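Local coordinates for enoyl-CoA hydratase/isomerase family protein (Ruegeria pomeroyi, PDB 3L3S), which probably acts as a hydro-lyase of the crotonase superfamily, working on acyl-CoA-type substrates in fatty acid metabolism, and assembles as a dimer of trimers, at residues R61-G66 / T107-E112; Q121-C126 / G183-I188. One frame throughout, in Å; residues are numbered along the deposited sequence.

Contact 1. Residues R61-G66 / T107-E112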
ATOM      1  N   ARG B  61      17.896   8.683 -23.600  1.00 31.29           N
ATOM      2  CA  ARG B  61      18.351   7.385 -23.092  1.00 31.13           C
ATOM      3  C   ARG B  61      18.317   7.263 -21.554  1.00 28.94           C
ATOM      4  O   ARG B  61      18.042   6.189 -21.014  1.00 27.73           O
ATOM      5  CB  ARG B  61      19.775   7.129 -23.626  1.00 31.38           C
ATOM      6  CG  ARG B  61      20.548   5.994 -22.961  1.00 36.49           C
ATOM      7  CD  ARG B  61      21.948   5.836 -23.499  1.00 40.00           C
ATOM      8  NE  ARG B  61      22.651   7.102 -23.745  1.00 37.45           N
ATOM      9  CZ  ARG B  61      23.895   7.360 -23.355  1.00 37.64           C
ATOM     10  NH1 ARG B  61      24.594   6.453 -22.681  1.00 38.93           N
ATOM     11  NH2 ARG B  61      24.473   8.490 -23.721  1.00 37.40           N
ATOM     12  N   ILE B  62      18.677   8.350 -20.872  1.00 27.21           N
ATOM     13  CA  ILE B  62      18.693   8.382 -19.415  1.00 26.27           C
ATOM     14  C   ILE B  62      17.781   9.501 -18.910  1.00 26.22           C
ATOM     15  O   ILE B  62      17.886  10.642 -19.375  1.00 27.35           O
ATOM     16  CB  ILE B  62      20.147   8.601 -18.842  1.00 25.57           C
ATOM     17  CG1 ILE B  62      21.121   7.534 -19.374  1.00 24.37           C
ATOM     18  CG2 ILE B  62      20.131   8.511 -17.308  1.00 23.77           C
ATOM     19  CD1 ILE B  62      22.571   7.680 -18.946  1.00 24.22           C
ATOM     20  N   PHE B  63      16.865   9.169 -17.994  1.00 23.54           N
ATOM     21  CA  PHE B  63      15.991  10.185 -17.406  1.00 22.76           C
ATOM     22  C   PHE B  63      16.859  11.026 -16.474  1.00 21.59           C
ATOM     23  O   PHE B  63      16.877  12.248 -16.578  1.00 22.72           O
ATOM     24  CB  PHE B  63      14.820   9.561 -16.629  1.00 23.29           C
ATOM     25  CG  PHE B  63      13.979  10.568 -15.866  1.00 26.79           C
ATOM     26  CD1 PHE B  63      13.185  11.512 -16.550  1.00 27.98           C
ATOM     27  CD2 PHE B  63      13.994  10.590 -14.458  1.00 25.34           C
ATOM     28  CE1 PHE B  63      12.412  12.472 -15.840  1.00 29.62           C
ATOM     29  CE2 PHE B  63      13.235  11.537 -13.735  1.00 26.43           C
ATOM     30  CZ  PHE B  63      12.439  12.484 -14.428  1.00 29.12           C
ATOM     31  N   CYS B  64      17.565  10.337 -15.577  1.00 21.31           N
ATOM     32  CA  CYS B  64      18.460  10.935 -14.597  1.00 23.19           C
ATOM     33  C   CYS B  64      19.225   9.807 -13.906  1.00 25.17           C
ATOM     34  O   CYS B  64      18.629   8.849 -13.401  1.00 25.76           O
ATOM     35  CB  CYS B  64      17.675  11.769 -13.576  1.00 24.59           C
ATOM     36  SG  CYS B  64      18.669  12.523 -12.305  1.00 25.64           S
ATOM     37  N   ALA B  65      20.552   9.925 -13.909  1.00 26.91           N
ATOM     38  CA  ALA B  65      21.435   8.928 -13.311  1.00 29.88           C
ATOM     39  C   ALA B  65      21.580   9.084 -11.801  1.00 30.73           C
ATOM     40  O   ALA B  65      22.000   8.155 -11.104  1.00 30.51           O
ATOM     41  CB  ALA B  65      22.810   8.959 -13.994  1.00 29.79           C
ATOM     42  N   GLY B  66      21.130  10.228 -11.298  1.00 32.33           N
ATOM     43  CA  GLY B  66      21.231  10.513  -9.881  1.00 32.73           C
ATOM     44  C   GLY B  66      22.364  11.490  -9.690  1.00 35.20           C
ATOM     45  O   GLY B  66      22.687  12.234 -10.613  1.00 33.03           O
ATOM     46  N   THR B 107       2.836  17.876  -9.957  1.00 20.13           N
ATOM     47  CA  THR B 107       4.156  17.621 -10.528  1.00 20.44           C
ATOM     48  C   THR B 107       4.114  16.310 -11.328  1.00 20.48           C
ATOM     49  O   THR B 107       3.640  15.283 -10.838  1.00 21.54           O
ATOM     50  CB  THR B 107       5.240  17.575  -9.436  1.00 20.07           C
ATOM     51  OG1 THR B 107       4.946  16.519  -8.518  1.00 20.65           O
ATOM     52  CG2 THR B 107       5.289  18.915  -8.663  1.00 19.68           C
ATOM     53  N   ILE B 108       4.526  16.378 -12.590  1.00 20.69           N
ATOM     54  CA  ILE B 108       4.511  15.221 -13.493  1.00 20.12           C
ATOM     55  C   ILE B 108       5.888  14.941 -14.084  1.00 20.03           C
ATOM     56  O   ILE B 108       6.526  15.827 -14.646  1.00 21.15           O
ATOM     57  CB  ILE B 108       3.509  15.430 -14.682  1.00 21.10           C
ATOM     58  CG1 ILE B 108       2.094  15.715 -14.163  1.00 21.66           C
ATOM     59  CG2 ILE B 108       3.472  14.184 -15.590  1.00 20.83           C
ATOM     60  CD1 ILE B 108       1.202  16.446 -15.133  1.00 22.17           C
ATOM     61  N   ALA B 109       6.302  13.682 -14.005  1.00 18.31           N
ATOM     62  CA  ALA B 109       7.571  13.247 -14.556  1.00 17.43           C
ATOM     63  C   ALA B 109       7.377  12.516 -15.892  1.00 18.07           C
ATOM     64  O   ALA B 109       6.519  11.636 -16.007  1.00 19.63           O
ATOM     65  CB  ALA B 109       8.288  12.365 -13.563  1.00 16.27           C
ATOM     66  N   LEU B 110       8.135  12.935 -16.906  1.00 20.77           N
ATOM     67  CA  LEU B 110       8.110  12.332 -18.249  1.00 23.16           C
ATOM     68  C   LEU B 110       9.418  11.532 -18.387  1.00 23.78           C
ATOM     69  O   LEU B 110      10.509  12.111 -18.491  1.00 23.24           O
ATOM     70  CB  LEU B 110       8.014  13.434 -19.313  1.00 23.89           C
ATOM     71  CG  LEU B 110       7.576  13.213 -20.770  1.00 25.87           C
ATOM     72  CD1 LEU B 110       7.300  14.578 -21.379  1.00 27.35           C
ATOM     73  CD2 LEU B 110       8.600  12.478 -21.615  1.00 26.51           C
ATOM     74  N   VAL B 111       9.287  10.205 -18.375  1.00 25.18           N
ATOM     75  CA  VAL B 111      10.419   9.270 -18.447  1.00 26.35           C
ATOM     76  C   VAL B 111      10.495   8.480 -19.763  1.00 27.99           C
ATOM     77  O   VAL B 111       9.584   7.712 -20.079  1.00 27.30           O
ATOM     78  CB  VAL B 111      10.370   8.296 -17.225  1.00 25.55           C
ATOM     79  CG1 VAL B 111      11.497   7.284 -17.243  1.00 25.45           C
ATOM     80  CG2 VAL B 111      10.436   9.090 -15.939  1.00 25.11           C
ATOM     81  N   GLU B 112      11.612   8.645 -20.484  1.00 29.28           N
ATOM     82  CA  GLU B 112      11.870   7.970 -21.772  1.00 31.12           C
ATOM     83  C   GLU B 112      12.974   6.910 -21.672  1.00 30.38           C
ATOM     84  O   GLU B 112      13.110   6.066 -22.569  1.00 31.02           O
ATOM     85  CB  GLU B 112      12.292   8.985 -22.848  1.00 31.63           C
ATOM     86  CG  GLU B 112      11.238  10.005 -23.244  1.00 33.57           C
ATOM     87  CD  GLU B 112      11.799  11.183 -24.020  1.00 34.84           C
ATOM     88  OE1 GLU B 112      12.914  11.645 -23.707  1.00 33.48           O
ATOM     89  OE2 GLU B 112      11.106  11.673 -24.937  1.00 40.02           O
TER
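Phe63 lays one face of its ring against Val111. The CG2 methyl of Val111, beside the backbone N, stands over the centre of the ring, 3.8 Å from the centroid and 13° off the ring normal. This is a CH-pi contact, and the two side chains cross at about a right angle. CG of Phe63 is anti to the backbone N (chi1 173°), which swings the ring out toward the strand 107-111. The other methyl, Val111 CG1, lies 4.1 Å from Phe63 CB. The remaining approaches to the ring are oblique. Phe63 CE1 comes within 3.3 Å of the Leu110 carbonyl O, and Phe63 CZ meets Ala109 CB at 4.2 Å. The contact joins the two sheets of the crotonase fold. Strand 107-111 belongs to the larger mixed sheet, and 62-64 is an outer strand of the smaller parallel sheet. The chain turns a corner at Phe63, where the ring reaches across between them. At the end of 107-112, Glu112 OE1 accepts a hydrogen bond from Gly60 N. Leu122 and Met123 of helix 118-124 also touch the Phe63 ring.

Contact 2. Residues Q121-C126 / G183-I188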
ATOM      1  N   GLN B 121      14.317   8.671  -7.516  1.00 21.74           N
ATOM      2  CA  GLN B 121      13.747   9.430  -6.397  1.00 22.88           C
ATOM      3  C   GLN B 121      12.995  10.674  -6.896  1.00 21.29           C
ATOM      4  O   GLN B 121      11.883  10.939  -6.443  1.00 23.85           O
ATOM      5  CB  GLN B 121      14.866   9.844  -5.434  1.00 22.41           C
ATOM      6  CG  GLN B 121      14.471  10.758  -4.281  1.00 23.58           C
ATOM      7  CD  GLN B 121      15.601  11.022  -3.305  1.00 23.69           C
ATOM      8  OE1 GLN B 121      16.786  10.822  -3.607  1.00 24.22           O
ATOM      9  NE2 GLN B 121      15.238  11.466  -2.114  1.00 25.21           N
ATOM     10  N   LEU B 122      13.607  11.398  -7.841  1.00 19.06           N
ATOM     11  CA  LEU B 122      13.050  12.616  -8.449  1.00 17.79           C
ATOM     12  C   LEU B 122      11.714  12.311  -9.093  1.00 20.59           C
ATOM     13  O   LEU B 122      10.742  13.062  -8.941  1.00 22.33           O
ATOM     14  CB  LEU B 122      14.005  13.164  -9.522  1.00 16.47           C
ATOM     15  CG  LEU B 122      13.664  14.492 -10.226  1.00 15.93           C
ATOM     16  CD1 LEU B 122      13.837  15.664  -9.265  1.00 11.99           C
ATOM     17  CD2 LEU B 122      14.554  14.677 -11.457  1.00 12.67           C
HETATM   18  N   MSE B 123      11.690  11.174  -9.784  1.00 22.04           N
HETATM   19  CA  MSE B 123      10.515  10.673 -10.471  1.00 23.97           C
HETATM   20  C   MSE B 123       9.480  10.232  -9.420  1.00 21.80           C
HETATM   21  O   MSE B 123       8.316  10.613  -9.499  1.00 21.07           O
HETATM   22  CB  MSE B 123      10.914   9.492 -11.356  1.00 28.27           C
HETATM   23  CG  MSE B 123       9.878   9.105 -12.368  1.00 36.59           C
HETATM   24 SE   MSE B 123       9.800   7.182 -12.648  1.00 50.62          SE
HETATM   25  CE  MSE B 123       9.140   6.791 -10.865  1.00 40.08           C
ATOM     26  N   ALA B 124       9.940   9.485  -8.416  1.00 18.88           N
ATOM     27  CA  ALA B 124       9.089   8.997  -7.336  1.00 18.05           C
ATOM     28  C   ALA B 124       8.493  10.119  -6.488  1.00 19.08           C
ATOM     29  O   ALA B 124       7.397   9.962  -5.965  1.00 20.32           O
ATOM     30  CB  ALA B 124       9.839   8.019  -6.468  1.00 17.06           C
ATOM     31  N   ALA B 125       9.190  11.258  -6.415  1.00 19.24           N
ATOM     32  CA  ALA B 125       8.739  12.433  -5.655  1.00 17.48           C
ATOM     33  C   ALA B 125       7.654  13.220  -6.394  1.00 17.50           C
ATOM     34  O   ALA B 125       6.951  14.031  -5.794  1.00 19.32           O
ATOM     35  CB  ALA B 125       9.917  13.340  -5.309  1.00 21.02           C
ATOM     36  N   CYS B 126       7.517  12.978  -7.696  1.00 16.97           N
ATOM     37  CA  CYS B 126       6.480  13.639  -8.489  1.00 15.94           C
ATOM     38  C   CYS B 126       5.127  12.969  -8.212  1.00 15.64           C
ATOM     39  O   CYS B 126       5.091  11.799  -7.830  1.00 16.17           O
ATOM     40  CB  CYS B 126       6.798  13.585  -9.986  1.00 15.65           C
ATOM     41  SG  CYS B 126       8.238  14.571 -10.508  1.00 18.52           S
ATOM     42  N   GLY B 183       3.167   0.289  -9.427  1.00 24.81           N
ATOM     43  CA  GLY B 183       2.696   1.616  -9.080  1.00 25.69           C
ATOM     44  C   GLY B 183       3.803   2.649  -9.071  1.00 26.00           C
ATOM     45  O   GLY B 183       3.675   3.685  -8.430  1.00 29.85           O
ATOM     46  N   LEU B 184       4.892   2.360  -9.777  1.00 26.52           N
ATOM     47  CA  LEU B 184       6.041   3.262  -9.868  1.00 25.92           C
ATOM     48  C   LEU B 184       5.740   4.345 -10.902  1.00 26.08           C
ATOM     49  O   LEU B 184       6.191   5.479 -10.764  1.00 26.68           O
ATOM     50  CB  LEU B 184       7.299   2.458 -10.208  1.00 24.08           C
ATOM     51  CG  LEU B 184       8.734   2.982 -10.129  1.00 24.36           C
ATOM     52  CD1 LEU B 184       9.026   3.673  -8.781  1.00 22.65           C
ATOM     53  CD2 LEU B 184       9.678   1.808 -10.342  1.00 20.70           C
ATOM     54  N   ILE B 185       4.965   3.975 -11.926  1.00 25.12           N
ATOM     55  CA  ILE B 185       4.514   4.896 -12.969  1.00 25.32           C
ATOM     56  C   ILE B 185       2.992   4.749 -13.094  1.00 25.77           C
ATOM     57  O   ILE B 185       2.430   3.761 -12.615  1.00 24.72           O
ATOM     58  CB  ILE B 185       5.215   4.662 -14.347  1.00 26.19           C
ATOM     59  CG1 ILE B 185       5.162   3.182 -14.744  1.00 26.00           C
ATOM     60  CG2 ILE B 185       6.638   5.224 -14.310  1.00 26.28           C
ATOM     61  CD1 ILE B 185       5.641   2.848 -16.135  1.00 28.27           C
ATOM     62  N   ASN B 186       2.342   5.714 -13.747  1.00 25.41           N
ATOM     63  CA  ASN B 186       0.884   5.714 -13.917  1.00 24.96           C
ATOM     64  C   ASN B 186       0.328   5.023 -15.161  1.00 27.25           C
ATOM     65  O   ASN B 186      -0.735   4.390 -15.093  1.00 27.93           O
ATOM     66  CB  ASN B 186       0.340   7.144 -13.864  1.00 24.63           C
ATOM     67  CG  ASN B 186       0.497   7.784 -12.496  1.00 24.58           C
ATOM     68  OD1 ASN B 186      -0.411   7.732 -11.661  1.00 25.89           O
ATOM     69  ND2 ASN B 186       1.650   8.392 -12.259  1.00 24.14           N
ATOM     70  N   ARG B 187       1.027   5.159 -16.293  1.00 27.27           N
ATOM     71  CA  ARG B 187       0.593   4.575 -17.561  1.00 26.66           C
ATOM     72  C   ARG B 187       1.775   4.435 -18.509  1.00 25.98           C
ATOM     73  O   ARG B 187       2.709   5.233 -18.457  1.00 25.66           O
ATOM     74  CB  ARG B 187      -0.491   5.469 -18.190  1.00 30.67           C
ATOM     75  CG  ARG B 187      -1.400   4.809 -19.211  1.00 36.96           C
ATOM     76  CD  ARG B 187      -2.556   5.739 -19.596  1.00 42.96           C
ATOM     77  NE  ARG B 187      -3.371   5.157 -20.666  1.00 47.97           N
ATOM     78  CZ  ARG B 187      -4.292   5.809 -21.373  1.00 49.88           C
ATOM     79  NH1 ARG B 187      -4.555   7.092 -21.136  1.00 51.63           N
ATOM     80  NH2 ARG B 187      -4.923   5.184 -22.359  1.00 50.59           N
ATOM     81  N   ILE B 188       1.755   3.388 -19.335  1.00 26.49           N
ATOM     82  CA  ILE B 188       2.803   3.157 -20.338  1.00 25.19           C
ATOM     83  C   ILE B 188       2.223   3.585 -21.675  1.00 25.09           C
ATOM     84  O   ILE B 188       1.147   3.137 -22.064  1.00 24.09           O
ATOM     85  CB  ILE B 188       3.227   1.662 -20.473  1.00 25.02           C
ATOM     86  CG1 ILE B 188       3.857   1.135 -19.180  1.00 24.13           C
ATOM     87  CG2 ILE B 188       4.263   1.509 -21.594  1.00 27.25           C
ATOM     88  CD1 ILE B 188       4.023  -0.381 -19.176  1.00 19.16           C
TER
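Met123, modelled as selenomethionine, reaches from helix 118-124 to the loop at 184-185. The loop follows helix 176-182, which ends in a Schellman motif with Gly183 at the C-prime position and positive phi. Leu184 N bonds back to Ala179 O, and Gly183 N to Leu180 O. In the crotonase fold this loop leads to the short, weakly bonded strand 187-188, outermost in the larger sheet within this chain. The side-chain contacts across the pair are apolar. The Met123 CE methyl lies 3.8 Å from Leu184 CD1, and these side chains cross at about a right angle. Met123 SE lies 4.1 Å from Ile185 CG2, at an oblique angle between the side chains. The Met123 chain leaves with CG anti to the backbone N (chi1 -165°), then bends at chi2 and chi3. The last bend (chi3 67°) turns the methyl toward Leu184. Backbone hydrogen bonds hold 121-126 itself: Ala125 N to Gln121 O, and Cys126 N to Met123 O. Arg162 of a second subunit donates to the carbonyl O atoms of Met123 and Cys126. A separate close carbon-to-oxygen approach, not a classical hydrogen bond, brings the selenium-bound methyl CE of Met123 3.2 Å from the Leu184 carbonyl O.

How the contacts relate
Both contacts are buried core packing, and their centres lie about 9 Å apart. They share the larger sheet: contact 1 uses its strand 107-111, and contact 2 the loop that leads into strand 187-188, outermost within this chain. The 121-126 segment connects them, since Met123 CG packs on Val111 CG2 at 3.6 Å and on Ala109 CB at 3.8 Å. Cys126 SG also meets Ala109 CB. The chemistry differs. Contact 1 sets one aromatic ring against aliphatic groups and a backbone carbonyl and links two sheets, whereas contact 2 packs a selenomethionine side chain against two aliphatic ones. Contact 1 is not touched by another subunit, while 121-126 of contact 2 borders the subunit interface.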